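Local coordinates for type C neurotoxin (Clostridium botulinum, PDB 3PME), which probably binds neuronal surface gangliosides or phospholipid through this receptor-binding fragment of the C/D mosaic botulinum neurotoxin, the step that brings the toxin to the nerve cell, at residues A[9-13]-A[35-41]; A[71-77]-A[193-199]; A[148-153]-A[164-168]. One frame throughout, in Å; residues are numbered along the deposited sequence.

In the fold
From the N terminus, strand 6-13 comes first. Contact 1 sets its end, 9-13, beside the loop 35-41, and so closes a loop of which about half is strand. Only after that does contact 2 open, at strand 68-77. It closes on strand 193-201, 116 residues later. Contact 3 lies wholly within that span, as the open end of the hairpin 152-157/160-166. All three reach one antiparallel sheet of the concanavalin-like N-terminal half. Contacts 1 and 2 touch, with centres about 10 Å apart, since strand 193-201 borders strand 6-13 and Asn41 and Tyr39 of the loop reach Asp197 and Arg196. Contact 3 sits farther off, its centre about 23 Å from that of contact 2.

Contact 1 (A[9-13]-A[35-41]); sequences SLQNK and VNTIYTN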
loop_
_atom_site.group_PDB
_atom_site.type_symbol
_atom_site.label_atom_id
_atom_site.label_comp_id
_atom_site.label_asym_id
_atom_site.label_seq_id
_atom_site.Cartn_x
_atom_site.Cartn_y
_atom_site.Cartn_z
ATOM N N SER A 9 3.294 17.666 13.671
ATOM C CA SER A 9 3.871 16.612 12.860
ATOM C C SER A 9 4.293 15.467 13.770
ATOM O O SER A 9 5.321 15.548 14.458
ATOM C CB SER A 9 5.071 17.149 12.066
ATOM O OG SER A 9 5.510 16.211 11.099
ATOM N N LEU A 10 3.493 14.401 13.793
ATOM C CA LEU A 10 3.805 13.263 14.645
ATOM C C LEU A 10 4.822 12.387 13.939
ATOM O O LEU A 10 4.549 11.801 12.888
ATOM C CB LEU A 10 2.552 12.459 14.995
ATOM C CG LEU A 10 1.435 13.212 15.716
ATOM C CD1 LEU A 10 0.272 12.255 15.966
ATOM C CD2 LEU A 10 1.937 13.818 17.028
ATOM N N GLN A 11 6.017 12.324 14.512
ATOM C CA GLN A 11 7.085 11.536 13.928
ATOM C C GLN A 11 7.810 10.765 15.008
ATOM O O GLN A 11 7.804 11.145 16.175
ATOM C CB GLN A 11 8.060 12.427 13.161
ATOM C CG GLN A 11 7.434 13.114 11.958
ATOM C CD GLN A 11 8.453 13.828 11.104
ATOM O OE1 GLN A 11 8.324 13.889 9.879
ATOM N NE2 GLN A 11 9.481 14.372 11.744
ATOM N N ASN A 12 8.422 9.660 14.611
ATOM C CA ASN A 12 9.160 8.844 15.553
ATOM C C ASN A 12 10.608 9.297 15.632
ATOM O O ASN A 12 11.363 9.163 14.669
ATOM C CB ASN A 12 9.075 7.375 15.160
ATOM C CG ASN A 12 9.490 6.458 16.285
ATOM O OD1 ASN A 12 10.645 6.478 16.717
ATOM N ND2 ASN A 12 8.547 5.657 16.778
ATOM N N LYS A 13 10.978 9.862 16.777
ATOM C CA LYS A 13 12.325 10.373 16.996
ATOM C C LYS A 13 12.906 9.727 18.237
ATOM O O LYS A 13 12.251 9.671 19.277
ATOM C CB LYS A 13 12.310 11.892 17.167
ATOM C CG LYS A 13 11.889 12.658 15.927
ATOM C CD LYS A 13 12.817 12.351 14.763
ATOM C CE LYS A 13 12.340 13.008 13.480
ATOM N NZ LYS A 13 13.241 12.675 12.338
ATOM N N VAL A 35 4.131 1.284 17.843
ATOM C CA VAL A 35 4.605 2.323 16.940
ATOM C C VAL A 35 5.773 1.834 16.097
ATOM O O VAL A 35 6.520 0.936 16.506
ATOM C CB VAL A 35 5.015 3.617 17.704
ATOM C CG1 VAL A 35 3.851 4.148 18.523
ATOM C CG2 VAL A 35 6.244 3.361 18.585
ATOM N N ASN A 36 5.918 2.417 14.911
ATOM C CA ASN A 36 7.032 2.116 14.031
ATOM C C ASN A 36 7.119 0.623 13.764
ATOM O O ASN A 36 8.151 -0.017 14.014
ATOM C CB ASN A 36 8.336 2.630 14.644
ATOM C CG ASN A 36 9.510 2.514 13.700
ATOM O OD1 ASN A 36 9.357 2.149 12.534
ATOM N ND2 ASN A 36 10.699 2.824 14.203
ATOM N N THR A 37 6.028 0.048 13.278
ATOM C CA THR A 37 6.023 -1.385 12.995
ATOM C C THR A 37 6.215 -1.702 11.510
ATOM O O THR A 37 6.853 -2.702 11.161
ATOM C CB THR A 37 4.763 -2.073 13.539
ATOM O OG1 THR A 37 3.598 -1.558 12.882
ATOM C CG2 THR A 37 4.639 -1.846 15.040
ATOM N N ILE A 38 5.672 -0.853 10.637
ATOM C CA ILE A 38 5.815 -1.030 9.188
ATOM C C ILE A 38 6.580 0.144 8.586
ATOM O O ILE A 38 7.539 -0.041 7.833
ATOM C CB ILE A 38 4.433 -1.115 8.501
ATOM C CG1 ILE A 38 3.588 -2.242 9.107
ATOM C CG2 ILE A 38 4.595 -1.291 6.992
ATOM C CD1 ILE A 38 2.154 -2.267 8.620
ATOM N N TYR A 39 6.135 1.354 8.920
ATOM C CA TYR A 39 6.780 2.592 8.506
ATOM C C TYR A 39 7.221 3.363 9.742
ATOM O O TYR A 39 6.566 3.301 10.785
ATOM C CB TYR A 39 5.805 3.470 7.700
ATOM C CG TYR A 39 5.634 3.028 6.270
ATOM C CD1 TYR A 39 6.532 3.431 5.292
ATOM C CD2 TYR A 39 4.583 2.197 5.894
ATOM C CE1 TYR A 39 6.388 3.028 3.978
ATOM C CE2 TYR A 39 4.425 1.795 4.582
ATOM C CZ TYR A 39 5.329 2.213 3.630
ATOM O OH TYR A 39 5.204 1.816 2.316
ATOM N N THR A 40 8.304 4.118 9.604
ATOM C CA THR A 40 8.902 4.846 10.725
ATOM C C THR A 40 7.909 5.630 11.570
ATOM O O THR A 40 7.924 5.540 12.792
ATOM C CB THR A 40 10.002 5.790 10.245
ATOM O OG1 THR A 40 11.054 5.021 9.645
ATOM C CG2 THR A 40 10.566 6.577 11.408
ATOM N N ASN A 41 7.045 6.396 10.917
ATOM C CA ASN A 41 6.146 7.294 11.630
ATOM C C ASN A 41 4.744 6.712 11.782
ATOM O O ASN A 41 3.758 7.459 11.841
ATOM C CB ASN A 41 6.095 8.648 10.926
ATOM C CG ASN A 41 7.465 9.308 10.855
ATOM O OD1 ASN A 41 8.237 9.258 11.821
ATOM N ND2 ASN A 41 7.776 9.924 9.718
HETATM O O HOH W 1 2.418 9.942 12.461
HETATM O O HOH W 2 6.200 5.904 14.989
HETATM O O HOH W 3 11.078 10.159 12.001
#
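Gln11 and Asn41 lie closest in backbone, their CA atoms 4.9 Å apart. Segment 9-13 is the end of an extended strand, and 35-41 belongs to the irregular loop that runs into strand 42-45. A single direct hydrogen bond joins them. Asn12 N donates to Asn41 OD1 at 2.8 Å and 168°, tilted from the plane of the amide carbonyl. The side chain of Asn41 thus stands in for a backbone acceptor. Its CG lies anti to the carbonyl carbon (chi1 -60°), and this turns the amide to the strand. OD1 also rests against Gln11 CA, at 3.3 Å. The amides of Gln11 and Asn41 are nearly parallel in plane, 16° apart, but Gln11 OE1 stays 4.0 Å from Asn41 ND2. Asn12 reaches the loop with its CB, 3.2 Å from Thr40 O. Its ND2 passes crosswise to Val35 CG2 and Asn36 CB, 3.7 Å from each. Three waters bridge the rest. One links Leu10 O with Asn41 O, the second Asn12 ND2 with Thr40 O, and the third Asn12 O with Asn41 OD1. Asn41 ND2 bonds to Asp197 OD1, so one asparagine ties its loop to strands 6-13 and 193-201 of the concanavalin-like sheet. Both ends of the Asn41 amide are therefore used, which fixes its rotation. The contact is polar, part direct and part through water: Asn41 accepts the direct bond, and Asn12 buries the most surface.

Contact 2 (A[71-77]-A[193-199]); sequences VSFWIKI and LWIRDFN
Trp74 and Arg196 face each other as a hydrogen-bonded pair of two antiparallel strands, and the axes of segments 71-77 and 193-199 approach to 4.7 Å. Six backbone bonds run in pairs, Ser72 with Asn199, Trp74 with Arg196 and Lys76 with Trp194. The register slips by one residue between Ser72 and Trp74. This is a beta bulge, and Asp197 has positive phi (56°) there. Water 4 links Ser72 OG with Asp197 O at the bulge.

Two cation-pi contacts mark one face of the sheet. The Arg196 guanidinium lies flat on the Trp74 indole, with planes 16° apart and centres 3.8 Å apart. NH2 sits over the middle of the ring system and also bonds to Gln217 O, while Trp74 NE1 bonds to Gln217 OE1. Lys76 is extended to CE and bends at its last torsion (chi4 -73°). This sets NZ over the Trp194 six-membered ring, 3.5 Å from its centroid. The same NZ forms a salt bridge with Asp409 and a hydrogen bond with Asn138, so Asp409 and the Trp194 ring probably both stabilise the buried ammonium.

Apolar contacts fill the other face. Ile75 CG1 meets Ile195 CG1 at 4.0 Å. Phe73 CB touches Phe198 CD2 at 3.7 Å; the two ring planes are inclined by a small angle and the rings overlap little. Val71 CG1 reaches Phe198 CZ at 3.8 Å.

The pair is central in its sheet. Strand 141-148 flanks 71-77. Strands 42-45 and 6-13 both border 193-199, and helix 207-218 covers the Trp74-Arg196 stack.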
loop_
_atom_site.group_PDB
_atom_site.type_symbol
_atom_site.label_atom_id
_atom_site.label_comp_id
_atom_site.label_asym_id
_atom_site.label_seq_id
_atom_site.Cartn_x
_atom_site.Cartn_y
_atom_site.Cartn_z
ATOM N N VAL A 71 -5.132 18.722 6.816
ATOM C CA VAL A 71 -4.757 17.590 7.633
ATOM C C VAL A 71 -4.321 16.503 6.660
ATOM O O VAL A 71 -5.035 16.229 5.701
ATOM C CB VAL A 71 -5.950 17.093 8.461
ATOM C CG1 VAL A 71 -5.548 15.867 9.242
ATOM C CG2 VAL A 71 -6.476 18.218 9.393
ATOM N N SER A 72 -3.152 15.904 6.869
ATOM C CA SER A 72 -2.723 14.817 5.999
ATOM C C SER A 72 -2.210 13.634 6.810
ATOM O O SER A 72 -1.667 13.805 7.890
ATOM C CB SER A 72 -1.659 15.285 5.007
ATOM O OG SER A 72 -0.424 15.548 5.656
ATOM N N PHE A 73 -2.405 12.429 6.284
ATOM C CA PHE A 73 -1.916 11.211 6.934
ATOM C C PHE A 73 -2.192 10.062 5.996
ATOM O O PHE A 73 -2.994 10.202 5.075
ATOM C CB PHE A 73 -2.655 10.951 8.254
ATOM C CG PHE A 73 -4.159 10.879 8.114
ATOM C CD1 PHE A 73 -4.927 12.037 8.182
ATOM C CD2 PHE A 73 -4.805 9.666 7.929
ATOM C CE1 PHE A 73 -6.304 11.990 8.051
ATOM C CE2 PHE A 73 -6.190 9.600 7.799
ATOM C CZ PHE A 73 -6.952 10.778 7.855
ATOM N N TRP A 74 -1.535 8.923 6.222
ATOM C CA TRP A 74 -1.890 7.702 5.509
ATOM C C TRP A 74 -2.643 6.810 6.474
ATOM O O TRP A 74 -2.407 6.847 7.680
ATOM C CB TRP A 74 -0.639 6.952 5.026
ATOM C CG TRP A 74 0.243 7.749 4.137
ATOM C CD1 TRP A 74 0.941 8.876 4.466
ATOM C CD2 TRP A 74 0.538 7.478 2.764
ATOM N NE1 TRP A 74 1.649 9.320 3.384
ATOM C CE2 TRP A 74 1.415 8.485 2.321
ATOM C CE3 TRP A 74 0.149 6.473 1.866
ATOM C CZ2 TRP A 74 1.904 8.525 1.015
ATOM C CZ3 TRP A 74 0.640 6.510 0.570
ATOM C CH2 TRP A 74 1.509 7.528 0.157
ATOM N N ILE A 75 -3.530 5.977 5.947
ATOM C CA ILE A 75 -4.280 5.056 6.781
ATOM C C ILE A 75 -4.387 3.691 6.082
ATOM O O ILE A 75 -4.363 3.603 4.848
ATOM C CB ILE A 75 -5.677 5.647 7.129
ATOM C CG1 ILE A 75 -6.364 4.853 8.250
ATOM C CG2 ILE A 75 -6.544 5.797 5.867
ATOM C CD1 ILE A 75 -7.531 5.617 8.897
ATOM N N LYS A 76 -4.495 2.645 6.896
ATOM C CA LYS A 76 -4.573 1.263 6.430
ATOM C C LYS A 76 -5.545 0.576 7.380
ATOM O O LYS A 76 -5.292 0.512 8.583
ATOM C CB LYS A 76 -3.190 0.610 6.497
ATOM C CG LYS A 76 -3.175 -0.868 6.154
ATOM C CD LYS A 76 -1.731 -1.364 6.099
ATOM C CE LYS A 76 -1.654 -2.873 5.818
ATOM N NZ LYS A 76 -2.056 -3.658 7.018
ATOM N N ILE A 77 -6.674 0.103 6.854
ATOM C CA ILE A 77 -7.776 -0.389 7.676
ATOM C C ILE A 77 -8.009 -1.882 7.409
ATOM O O ILE A 77 -8.234 -2.283 6.278
ATOM C CB ILE A 77 -9.067 0.426 7.433
ATOM C CG1 ILE A 77 -8.789 1.921 7.612
ATOM C CG2 ILE A 77 -10.164 -0.001 8.394
ATOM C CD1 ILE A 77 -9.800 2.807 6.906
ATOM N N LEU A 193 -6.279 -0.903 12.719
ATOM C CA LEU A 193 -5.866 -0.001 11.655
ATOM C C LEU A 193 -4.530 0.620 11.994
ATOM O O LEU A 193 -4.099 0.619 13.154
ATOM C CB LEU A 193 -6.911 1.101 11.430
ATOM C CG LEU A 193 -7.111 2.124 12.548
ATOM C CD1 LEU A 193 -6.162 3.293 12.410
ATOM C CD2 LEU A 193 -8.541 2.629 12.538
ATOM N N TRP A 194 -3.890 1.170 10.969
ATOM C CA TRP A 194 -2.603 1.833 11.104
ATOM C C TRP A 194 -2.743 3.213 10.509
ATOM O O TRP A 194 -3.449 3.391 9.515
ATOM C CB TRP A 194 -1.515 1.095 10.311
ATOM C CG TRP A 194 -1.187 -0.301 10.752
ATOM C CD1 TRP A 194 -0.080 -0.690 11.442
ATOM C CD2 TRP A 194 -1.939 -1.502 10.484
ATOM N NE1 TRP A 194 -0.097 -2.055 11.637
ATOM C CE2 TRP A 194 -1.222 -2.577 11.059
ATOM C CE3 TRP A 194 -3.134 -1.774 9.811
ATOM C CZ2 TRP A 194 -1.673 -3.899 11.000
ATOM C CZ3 TRP A 194 -3.583 -3.091 9.750
ATOM C CH2 TRP A 194 -2.846 -4.140 10.345
ATOM N N ILE A 195 -2.050 4.176 11.105
ATOM C CA ILE A 195 -1.939 5.522 10.549
ATOM C C ILE A 195 -0.456 5.854 10.477
ATOM O O ILE A 195 0.327 5.390 11.310
ATOM C CB ILE A 195 -2.666 6.538 11.442
ATOM C CG1 ILE A 195 -4.179 6.341 11.315
ATOM C CG2 ILE A 195 -2.289 7.991 11.066
ATOM C CD1 ILE A 195 -4.982 7.085 12.372
ATOM N N ARG A 196 -0.046 6.636 9.492
ATOM C CA ARG A 196 1.328 7.141 9.501
ATOM C C ARG A 196 1.424 8.574 9.005
ATOM O O ARG A 196 0.572 9.046 8.259
ATOM C CB ARG A 196 2.272 6.238 8.702
ATOM C CG ARG A 196 2.224 6.449 7.180
ATOM C CD ARG A 196 3.236 5.513 6.556
ATOM N NE ARG A 196 3.630 5.861 5.197
ATOM C CZ ARG A 196 3.121 5.300 4.112
ATOM N NH1 ARG A 196 2.165 4.379 4.214
ATOM N NH2 ARG A 196 3.581 5.637 2.920
ATOM N N ASP A 197 2.485 9.247 9.424
ATOM C CA ASP A 197 2.821 10.586 8.960
ATOM C C ASP A 197 1.678 11.581 9.177
ATOM O O ASP A 197 1.311 12.339 8.280
ATOM C CB ASP A 197 3.286 10.558 7.499
ATOM C CG ASP A 197 4.560 9.749 7.310
ATOM O OD1 ASP A 197 5.628 10.215 7.756
ATOM O OD2 ASP A 197 4.492 8.657 6.723
ATOM N N PHE A 198 1.131 11.586 10.383
ATOM C CA PHE A 198 0.046 12.513 10.693
ATOM C C PHE A 198 0.553 13.956 10.837
ATOM O O PHE A 198 1.433 14.229 11.671
ATOM C CB PHE A 198 -0.707 12.102 11.953
ATOM C CG PHE A 198 -1.954 12.907 12.176
ATOM C CD1 PHE A 198 -1.916 14.074 12.930
ATOM C CD2 PHE A 198 -3.148 12.509 11.607
ATOM C CE1 PHE A 198 -3.058 14.835 13.117
ATOM C CE2 PHE A 198 -4.305 13.264 11.786
ATOM C CZ PHE A 198 -4.258 14.431 12.541
ATOM N N ASN A 199 -0.009 14.854 10.021
ATOM C CA ASN A 199 0.383 16.269 9.969
ATOM C C ASN A 199 -0.830 17.188 9.968
ATOM O O ASN A 199 -1.858 16.878 9.361
ATOM C CB ASN A 199 1.154 16.572 8.680
ATOM C CG ASN A 199 2.542 15.977 8.675
ATOM O OD1 ASN A 199 3.221 15.982 9.688
ATOM N ND2 ASN A 199 2.979 15.491 7.519
HETATM O O HOH W 4 1.174 13.369 5.799
#

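Contact 3 (A[148-153]-A[164-168]); sequences NIMGYM and SERIE
Ile167 is the tight centre of this contact. Its CG2 packs on Met153 CG at 3.6 Å, the two side chains crossing at about a right angle. Its CD1 lies 3.5 Å from Asn148 O. CG1 sits between the backbone N and the carbonyl carbon (chi1 57°), which directs this branch to the turn. Ile167 N gives Gly151 O a straight bond of 2.8 Å, and Glu168 N adds a weak one to the same oxygen. Met153 and Glu165 exchange two backbone bonds. Strands 152-157 and 160-166 form an antiparallel beta hairpin, and this is its open end. Here a type I turn, Asn148 to Gly151, brings strand 141-148 into strand 152-157. An Asx turn holds it, Met150 N bonding to a lone pair of Asn148 OD1. Gly151 and Tyr152 form a classic bulge opposite Asn148. On the buried side Met153 and Ile167 meet Leu113 of strand 108-114. The outer side is exposed, with no side-chain hydrogen bond across it. Tyr152 crosses Arg166 obliquely, Tyr152 CE2 lying 4.0 Å from Arg166 CB, and Tyr152 CB is 3.6 Å from Ser164 OG. Glu168 runs extended along the turn, its CD 3.3 Å from Met150 O.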
loop_
_atom_site.group_PDB
_atom_site.type_symbol
_atom_site.label_atom_id
_atom_site.label_comp_id
_atom_site.label_asym_id
_atom_site.label_seq_id
_atom_site.Cartn_x
_atom_site.Cartn_y
_atom_site.Cartn_z
ATOM N N ASN A 148 -11.510 25.476 4.509
ATOM C CA ASN A 148 -11.497 26.927 4.461
ATOM C C ASN A 148 -12.855 27.475 4.868
ATOM O O ASN A 148 -13.876 27.200 4.234
ATOM C CB ASN A 148 -11.078 27.445 3.081
ATOM C CG ASN A 148 -10.627 28.890 3.122
ATOM O OD1 ASN A 148 -11.308 29.748 3.685
ATOM N ND2 ASN A 148 -9.471 29.168 2.532
ATOM N N ILE A 149 -12.847 28.230 5.953
ATOM C CA ILE A 149 -14.074 28.766 6.524
ATOM C C ILE A 149 -14.797 29.684 5.541
ATOM O O ILE A 149 -15.984 29.968 5.704
ATOM C CB ILE A 149 -13.780 29.498 7.848
ATOM C CG1 ILE A 149 -15.046 29.590 8.697
ATOM C CG2 ILE A 149 -13.151 30.852 7.587
ATOM C CD1 ILE A 149 -15.656 28.235 8.987
ATOM N N MET A 150 -14.088 30.117 4.503
ATOM C CA MET A 150 -14.679 30.971 3.478
ATOM C C MET A 150 -15.425 30.176 2.421
ATOM O O MET A 150 -16.065 30.752 1.541
ATOM C CB MET A 150 -13.610 31.839 2.811
ATOM C CG MET A 150 -13.151 33.008 3.669
ATOM S SD MET A 150 -11.791 33.919 2.918
ATOM C CE MET A 150 -10.496 32.679 2.955
ATOM N N GLY A 151 -15.354 28.852 2.493
ATOM C CA GLY A 151 -16.038 28.059 1.495
ATOM C C GLY A 151 -16.236 26.605 1.842
ATOM O O GLY A 151 -17.309 26.209 2.311
ATOM N N TYR A 152 -15.197 25.807 1.604
ATOM C CA TYR A 152 -15.350 24.357 1.540
ATOM C C TYR A 152 -14.312 23.581 2.316
ATOM O O TYR A 152 -13.194 24.040 2.562
ATOM C CB TYR A 152 -15.317 23.891 0.078
ATOM C CG TYR A 152 -16.287 24.686 -0.727
ATOM C CD1 TYR A 152 -15.931 25.926 -1.207
ATOM C CD2 TYR A 152 -17.580 24.242 -0.928
ATOM C CE1 TYR A 152 -16.825 26.688 -1.888
ATOM C CE2 TYR A 152 -18.490 25.012 -1.622
ATOM C CZ TYR A 152 -18.089 26.234 -2.097
ATOM O OH TYR A 152 -18.949 27.051 -2.791
ATOM N N MET A 153 -14.701 22.377 2.698
ATOM C CA MET A 153 -13.696 21.391 3.055
ATOM C C MET A 153 -13.648 20.369 1.928
ATOM O O MET A 153 -14.660 20.070 1.299
ATOM C CB MET A 153 -13.988 20.773 4.410
ATOM C CG MET A 153 -15.327 20.123 4.537
ATOM S SD MET A 153 -15.514 19.552 6.230
ATOM C CE MET A 153 -17.079 18.708 6.084
ATOM N N SER A 164 -16.161 17.328 -2.087
ATOM C CA SER A 164 -16.152 18.650 -1.487
ATOM C C SER A 164 -17.463 18.836 -0.730
ATOM O O SER A 164 -18.476 18.214 -1.063
ATOM C CB SER A 164 -16.010 19.722 -2.567
ATOM O OG SER A 164 -15.964 21.023 -1.995
ATOM N N GLU A 165 -17.431 19.670 0.302
ATOM C CA GLU A 165 -18.619 19.979 1.080
ATOM C C GLU A 165 -18.555 21.418 1.564
ATOM O O GLU A 165 -17.523 21.900 2.025
ATOM C CB GLU A 165 -18.769 19.020 2.267
ATOM C CG GLU A 165 -20.076 19.196 3.027
ATOM C CD GLU A 165 -21.264 18.616 2.283
ATOM O OE1 GLU A 165 -21.049 17.840 1.330
ATOM O OE2 GLU A 165 -22.414 18.922 2.662
ATOM N N ARG A 166 -19.679 22.110 1.452
ATOM C CA ARG A 166 -19.738 23.504 1.850
ATOM C C ARG A 166 -19.716 23.604 3.370
ATOM O O ARG A 166 -20.416 22.856 4.047
ATOM C CB ARG A 166 -21.018 24.120 1.289
ATOM C CG ARG A 166 -21.156 25.601 1.491
ATOM C CD ARG A 166 -22.297 26.123 0.620
ATOM N NE ARG A 166 -23.576 25.494 0.944
ATOM C CZ ARG A 166 -24.064 24.409 0.345
ATOM N NH1 ARG A 166 -23.382 23.808 -0.626
ATOM N NH2 ARG A 166 -25.238 23.917 0.723
ATOM N N ILE A 167 -18.896 24.504 3.902
ATOM C CA ILE A 167 -18.873 24.727 5.346
ATOM C C ILE A 167 -19.073 26.195 5.704
ATOM O O ILE A 167 -19.182 26.540 6.876
ATOM C CB ILE A 167 -17.574 24.201 6.014
ATOM C CG1 ILE A 167 -16.331 24.836 5.381
ATOM C CG2 ILE A 167 -17.502 22.675 5.940
ATOM C CD1 ILE A 167 -15.054 24.581 6.150
ATOM N N GLU A 168 -19.130 27.048 4.684
ATOM C CA GLU A 168 -19.279 28.479 4.897
ATOM C C GLU A 168 -20.616 28.776 5.558
ATOM O O GLU A 168 -20.803 29.842 6.144
ATOM C CB GLU A 168 -19.179 29.226 3.564
ATOM C CG GLU A 168 -19.101 30.738 3.705
ATOM C CD GLU A 168 -19.220 31.455 2.370
ATOM O OE1 GLU A 168 -19.657 30.813 1.385
ATOM O OE2 GLU A 168 -18.881 32.660 2.312
#